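Local coordinates for protein endoglucanase E (Clostridium thermocellum, PDB 2WAO) that probably removes acetyl groups from plant cell-wall polysaccharides through its carbohydrate esterase domain, whose active site also binds cellulose chains, at residues V279-D282 / C283-S286; T267-D270 / L271-Y275. All blocks are in the same frame, centred on the assembly; numbering follows the deposited sequence. Where two conformers were deposited one is given.

Overall arrangement
Contacts 1 and 2 sit in series on one helix, 266-285, which joins strand 255-260 to strand 291-295 in a beta-alpha-beta unit of the GDSL-type esterase domain. Their centres are about 17 Å apart: contact 2 lies in the early turns, near the end where cellohexaose binds, and contact 1 in the last turns. Both are partly buried: Val279 and Val280 are buried in contact 1, Gly268, Leu269 and Cys272 in contact 2. Each has an aspartate-arginine salt bridge three residues apart, but they differ in their second partners. In contact 1 the aspartate also pairs with a lysine; in contact 2 the arginine also reaches a glutamate.

Contact 1 of 2, residues V279-D282 / C283-S286; sequences VVND and CNRS. With FMT (formic acid), chain J.
Bent at its third side-chain torsion (chi3 -76°), Arg285 folds its guanidinium back along the helix to Asp282, whose CG stands beside the backbone N (chi1 -75°). There NH2 of Arg285 makes a salt bridge with OD1 of Asp282 at 2.8 Å, an i to i+3 pair. The oxygen lies near the guanidinium plane, but the carboxylate itself is turned 68° from that plane. One N-H, from NH2, meets OD1 nearly along its C-O axis. Asn281 O sits over the centre of one guanidinium face, 3.7 Å above it, while also accepting the helical bond from Arg285 N. At the other terminal nitrogen, Arg285 NH1 donates to O2 of a formic acid molecule at 2.8 Å, probably a guest from the crystallisation liquor.

Further round the turn, a water links Asn281 ND2 and Asn284 OD1; it donates to Asn284 OD1 at 2.7 Å, while its modelled distance to ND2, from which it accepts, is doubtfully short. Asn284 ND2 turns to the carbonyls of Asp288 and Val291, tying the last turn to the connection at Asp288 and to the start of strand 291-295. On the inner side Val279 CG1 lies 4.4 Å from Cys283 SG, and both side chains rest on Ile244 of helix 233-250.

Underneath run the i to i+4 backbone bonds, from Cys283 N to Val279 O (2.9 Å) through Ser286 N to Asp282 O. With Lys241 bridging its OD2, Asp282 has a cation at each carboxylate oxygen, which would be expected to favour its charged form and links this helix electrostatically to helix 233-250.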
ATOM      1  N   VAL A 279      -8.032 -22.329   1.450  1.00  5.12           N
ATOM      2  CA  VAL A 279      -6.610 -22.053   1.702  1.00  5.47           C
ATOM      3  C   VAL A 279      -6.344 -21.846   3.192  1.00  5.22           C
ATOM      4  O   VAL A 279      -5.444 -22.487   3.772  1.00  5.20           O
ATOM      5  CB  VAL A 279      -6.101 -20.861   0.826  1.00  5.46           C
ATOM      6  CG1 VAL A 279      -4.739 -20.423   1.313  1.00  7.02           C
ATOM      7  CG2 VAL A 279      -6.065 -21.256  -0.675  1.00  7.03           C
ATOM      8  N   VAL A 280      -7.138 -20.984   3.850  1.00  4.42           N
ATOM      9  CA  VAL A 280      -6.928 -20.688   5.253  1.00  3.90           C
ATOM     10  C   VAL A 280      -7.157 -21.938   6.121  1.00  4.11           C
ATOM     11  O   VAL A 280      -6.338 -22.263   6.984  1.00  4.01           O
ATOM     12  CB  VAL A 280      -7.828 -19.490   5.748  1.00  3.54           C
ATOM     13  CG1 VAL A 280      -7.770 -19.354   7.221  1.00  4.42           C
ATOM     14  CG2 VAL A 280      -7.424 -18.171   5.070  1.00  4.32           C
ATOM     15  N   ASN A 281      -8.278 -22.611   5.909  1.00  4.92           N
ATOM     16  CA  ASN A 281      -8.559 -23.846   6.638  1.00  6.67           C
ATOM     17  C   ASN A 281      -7.462 -24.920   6.448  1.00  6.97           C
ATOM     18  O   ASN A 281      -7.139 -25.581   7.404  1.00  7.44           O
ATOM     19  CB  ASN A 281      -9.936 -24.407   6.262  1.00  6.26           C
ATOM     20  CG  ASN A 281     -11.075 -23.575   6.841  1.00  8.92           C
ATOM     21  OD1 ASN A 281     -12.093 -23.372   6.190  1.00 13.34           O
ATOM     22  ND2 ASN A 281     -10.913 -23.118   8.051  1.00 10.07           N
ATOM     23  N   ASP A 282      -6.926 -25.073   5.237  1.00  6.83           N
ATOM     24  CA  ASP A 282      -5.831 -26.030   4.981  1.00  7.66           C
ATOM     25  C   ASP A 282      -4.560 -25.599   5.724  1.00  7.12           C
ATOM     26  O   ASP A 282      -3.876 -26.432   6.327  1.00  5.99           O
ATOM     27  CB  ASP A 282      -5.484 -26.101   3.480  1.00  8.82           C
ATOM     28  CG  ASP A 282      -6.516 -26.873   2.653  1.00 14.30           C
ATOM     29  OD1 ASP A 282      -7.519 -27.358   3.243  1.00 16.90           O
ATOM     30  OD2 ASP A 282      -6.315 -26.995   1.407  1.00 16.99           O
ATOM     31  N   CYS A 283      -4.215 -24.317   5.675  1.00  6.64           N
ATOM     32  CA  CYS A 283      -3.036 -23.851   6.451  1.00  7.51           C
ATOM     33  C   CYS A 283      -3.231 -24.161   7.923  1.00  7.36           C
ATOM     34  O   CYS A 283      -2.301 -24.620   8.589  1.00  6.02           O
ATOM     35  CB  CYS A 283      -2.740 -22.341   6.274  1.00  7.88           C
ATOM     36  SG  CYS A 283      -2.170 -21.928   4.578  1.00 10.69           S
ATOM     37  N   ASN A 284      -4.441 -23.904   8.444  1.00  6.47           N
ATOM     38  CA  ASN A 284      -4.691 -24.157   9.850  1.00  5.50           C
ATOM     39  C   ASN A 284      -4.553 -25.678  10.215  1.00  6.07           C
ATOM     40  O   ASN A 284      -3.930 -26.020  11.230  1.00  7.04           O
ATOM     41  CB  ASN A 284      -6.089 -23.670  10.236  1.00  4.91           C
ATOM     42  CG  ASN A 284      -6.275 -22.157  10.142  1.00  7.49           C
ATOM     43  OD1 ASN A 284      -7.424 -21.723  10.092  1.00  9.40           O
ATOM     44  ND2 ASN A 284      -5.185 -21.349  10.190  1.00  5.59           N
ATOM     45  N   ARG A 285      -5.113 -26.548   9.377  1.00  5.85           N
ATOM     46  CA  ARG A 285      -5.080 -28.005   9.625  1.00  6.97           C
ATOM     47  C   ARG A 285      -3.632 -28.519   9.535  1.00  7.02           C
ATOM     48  O   ARG A 285      -3.224 -29.427  10.277  1.00  7.59           O
ATOM     49  CB  ARG A 285      -5.896 -28.691   8.551  1.00  7.57           C
ATOM     50  CG  ARG A 285      -7.353 -28.878   8.916  1.00 11.78           C
ATOM     51  CD  ARG A 285      -7.974 -29.861   7.849  1.00 15.69           C
ATOM     52  NE  ARG A 285      -8.215 -29.183   6.585  1.00 21.96           N
ATOM     53  CZ  ARG A 285      -9.296 -28.430   6.346  1.00 25.42           C
ATOM     54  NH1 ARG A 285     -10.247 -28.269   7.280  1.00 28.02           N
ATOM     55  NH2 ARG A 285      -9.434 -27.835   5.183  1.00 23.80           N
ATOM     56  N   SER A 286      -2.857 -27.906   8.645  1.00  5.35           N
ATOM     57  CA  SER A 286      -1.431 -28.277   8.481  1.00  5.99           C
ATOM     58  C   SER A 286      -0.523 -27.805   9.624  1.00  5.26           C
ATOM     59  O   SER A 286       0.672 -28.140   9.628  1.00  5.88           O
ATOM     60  CB  SER A 286      -0.874 -27.717   7.177  1.00  4.54           C
ATOM     61  OG  SER A 286      -1.440 -28.422   6.066  1.00 10.28           O
TER
HETATM   62  C   FMT J1347     -13.328 -26.654   6.999  1.00 43.76           C
HETATM   63  O1  FMT J1347     -13.166 -26.889   5.801  1.00 43.23           O
HETATM   64  O2  FMT J1347     -12.417 -26.617   7.827  1.00 44.03           O
HETATM   65  O   HOH W   1      -9.692 -23.268  10.237  1.00 12.62           O

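Contact 2 of 2, residues T267-D270 / L271-Y275; sequences TGLD and LCRSY
The charged pair here is Asp270 and Arg273, one short turn apart on the outer side of the helix. Their side chains run alongside each other, with OD1 of Asp270 facing NH2 of Arg273 near the guanidinium plane in a salt bridge. The modelled separation is very short and Arg273 was deposited in two conformers, so its exact length is doubtful. Carboxylate and guanidinium planes are 42° apart. CG of Arg273 lies opposite the backbone N (chi1 -173°), and a bend at chi3 (43°) swings the guanidinium back over the preceding turn. Leu269 O lies over one guanidinium face while it also accepts from Arg273 N. NH1, the other terminal nitrogen, makes a salt bridge with Glu295, so in this conformer the arginine reaches from one acid on its own helix to another on strand 291-295.

A water adds a polar link: it donates to Asp270 O at 2.8 Å and, in the modelled conformer, accepts from Arg273 NE at 3.2 Å. The backbone carries the usual i to i+4 ladder, in which Leu271 N meets Thr267 O at 2.9 Å and Ser274 N reaches Asp270 O.

Apolar contact is made where Thr267 and Leu271 run alongside each other in the same direction, with CG2 of the threonine 3.9 Å from CD1 of the leucine. Leu269 crosses the arginine at an angle, its CG in van der Waals contact with the charged group, 3.8 Å from Arg273 NH1.

Around the helix, Thr267 and Leu271 pack on Phe230, and Leu269 and Cys272 on Leu264 in the loop after strand 255-260. Leu271 and Cys272 also touch Phe226 of helix 223-226, and the Phe226 ring meets that of Tyr275, while Tyr275 itself rests against Phe236 and Val237 of helix 233-250.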
ATOM      1  N   THR A 267     -21.109 -15.099  -8.882  1.00  6.89           N
ATOM      2  CA  THR A 267     -20.354 -16.344  -8.831  1.00  6.68           C
ATOM      3  C   THR A 267     -18.847 -16.166  -8.572  1.00  6.26           C
ATOM      4  O   THR A 267     -18.272 -16.958  -7.857  1.00  6.75           O
ATOM      5  CB  THR A 267     -20.640 -17.237 -10.056  1.00  8.09           C
ATOM      6  OG1 THR A 267     -22.054 -17.469 -10.084  1.00  9.93           O
ATOM      7  CG2 THR A 267     -19.943 -18.625  -9.936  1.00  6.93           C
ATOM      8  N   GLY A 268     -18.236 -15.128  -9.135  1.00  4.85           N
ATOM      9  CA  GLY A 268     -16.820 -14.863  -8.923  1.00  3.58           C
ATOM     10  C   GLY A 268     -16.524 -14.648  -7.445  1.00  3.68           C
ATOM     11  O   GLY A 268     -15.523 -15.172  -6.936  1.00  3.68           O
ATOM     12  N   LEU A 269     -17.396 -13.912  -6.761  1.00  2.55           N
ATOM     13  CA  LEU A 269     -17.257 -13.745  -5.328  1.00  3.18           C
ATOM     14  C   LEU A 269     -17.460 -15.047  -4.588  1.00  3.68           C
ATOM     15  O   LEU A 269     -16.675 -15.341  -3.690  1.00  3.17           O
ATOM     16  CB  LEU A 269     -18.226 -12.672  -4.786  1.00  2.88           C
ATOM     17  CG  LEU A 269     -18.266 -12.572  -3.252  1.00  3.55           C
ATOM     18  CD1 LEU A 269     -16.925 -12.235  -2.630  1.00  3.36           C
ATOM     19  CD2 LEU A 269     -19.281 -11.504  -2.852  1.00  5.16           C
ATOM     20  N   ASP A 270     -18.500 -15.821  -4.917  1.00  3.88           N
ATOM     21  CA  ASP A 270     -18.694 -17.082  -4.183  1.00  5.13           C
ATOM     22  C   ASP A 270     -17.454 -18.011  -4.344  1.00  5.16           C
ATOM     23  O   ASP A 270     -17.014 -18.633  -3.390  1.00  3.98           O
ATOM     24  CB  ASP A 270     -19.989 -17.810  -4.598  1.00  5.37           C
ATOM     25  CG  ASP A 270     -21.233 -17.031  -4.239  1.00  6.55           C
ATOM     26  OD1 ASP A 270     -21.181 -16.179  -3.304  1.00  9.20           O
ATOM     27  OD2 ASP A 270     -22.284 -17.232  -4.942  1.00  8.40           O
ATOM     28  N   LEU A 271     -16.940 -18.141  -5.565  1.00  4.81           N
ATOM     29  CA  LEU A 271     -15.796 -19.019  -5.842  1.00  5.11           C
ATOM     30  C   LEU A 271     -14.559 -18.492  -5.120  1.00  5.90           C
ATOM     31  O   LEU A 271     -13.865 -19.267  -4.450  1.00  6.50           O
ATOM     32  CB  LEU A 271     -15.530 -19.156  -7.348  1.00  5.71           C
ATOM     33  CG  LEU A 271     -16.526 -19.942  -8.222  1.00  5.89           C
ATOM     34  CD1 LEU A 271     -16.240 -19.714  -9.698  1.00  8.02           C
ATOM     35  CD2 LEU A 271     -16.470 -21.418  -7.820  1.00  7.44           C
ATOM     36  N   CYS A 272     -14.281 -17.192  -5.235  1.00  5.73           N
ATOM     37  CA  CYS A 272     -13.128 -16.622  -4.519  1.00  5.08           C
ATOM     38  C   CYS A 272     -13.232 -16.879  -2.983  1.00  5.69           C
ATOM     39  O   CYS A 272     -12.267 -17.336  -2.345  1.00  5.02           O
ATOM     40  CB  CYS A 272     -12.958 -15.126  -4.825  1.00  5.98           C
ATOM     41  SG  CYS A 272     -11.275 -14.582  -4.385  1.00  8.50           S
ATOM     42  N   ARG A 273     -14.404 -16.622  -2.401  1.00  4.25           N
ATOM     43  CA  ARG A 273     -14.611 -16.912  -0.997  0.50  5.26           C
ATOM     44  C   ARG A 273     -14.375 -18.394  -0.699  1.00  4.14           C
ATOM     45  O   ARG A 273     -13.680 -18.718   0.251  1.00  4.18           O
ATOM     46  CB  ARG A 273     -16.006 -16.477  -0.552  0.50  5.13           C
ATOM     47  CG  ARG A 273     -16.257 -16.591   0.974  0.50  7.18           C
ATOM     48  CD  ARG A 273     -17.598 -15.899   1.346  0.50  9.56           C
ATOM     49  NE  ARG A 273     -18.654 -16.221   0.408  0.50 16.37           N
ATOM     50  CZ  ARG A 273     -19.467 -15.362  -0.203  0.50 15.55           C
ATOM     51  NH1 ARG A 273     -19.435 -14.052   0.027  0.50 17.26           N
ATOM     52  NH2 ARG A 273     -20.351 -15.852  -1.041  0.50 19.73           N
ATOM     53  N   SER A 274     -14.969 -19.277  -1.501  1.00  4.77           N
ATOM     54  CA  SER A 274     -14.780 -20.709  -1.290  1.00  6.21           C
ATOM     55  C   SER A 274     -13.271 -21.071  -1.333  1.00  5.54           C
ATOM     56  O   SER A 274     -12.783 -21.787  -0.472  1.00  5.97           O
ATOM     57  CB  SER A 274     -15.547 -21.494  -2.379  1.00  6.80           C
ATOM     58  OG  SER A 274     -15.399 -22.887  -2.163  1.00 15.90           O
ATOM     59  N   TYR A 275     -12.565 -20.576  -2.342  1.00  5.53           N
ATOM     60  CA  TYR A 275     -11.149 -20.970  -2.545  1.00  5.13           C
ATOM     61  C   TYR A 275     -10.215 -20.429  -1.448  1.00  3.83           C
ATOM     62  O   TYR A 275      -9.415 -21.202  -0.886  1.00  3.99           O
ATOM     63  CB  TYR A 275     -10.630 -20.556  -3.928  1.00  5.91           C
ATOM     64  CG  TYR A 275     -11.345 -21.156  -5.111  1.00  6.32           C
ATOM     65  CD1 TYR A 275     -12.329 -22.150  -4.965  1.00 10.16           C
ATOM     66  CD2 TYR A 275     -11.053 -20.694  -6.393  1.00  8.68           C
ATOM     67  CE1 TYR A 275     -13.000 -22.657  -6.096  1.00  9.63           C
ATOM     68  CE2 TYR A 275     -11.725 -21.184  -7.508  1.00  7.75           C
ATOM     69  CZ  TYR A 275     -12.665 -22.190  -7.342  1.00  8.54           C
ATOM     70  OH  TYR A 275     -13.314 -22.650  -8.483  1.00 11.45           O
TER
HETATM   71  O   HOH W   2     -18.881 -18.871  -1.325  1.00  4.70           O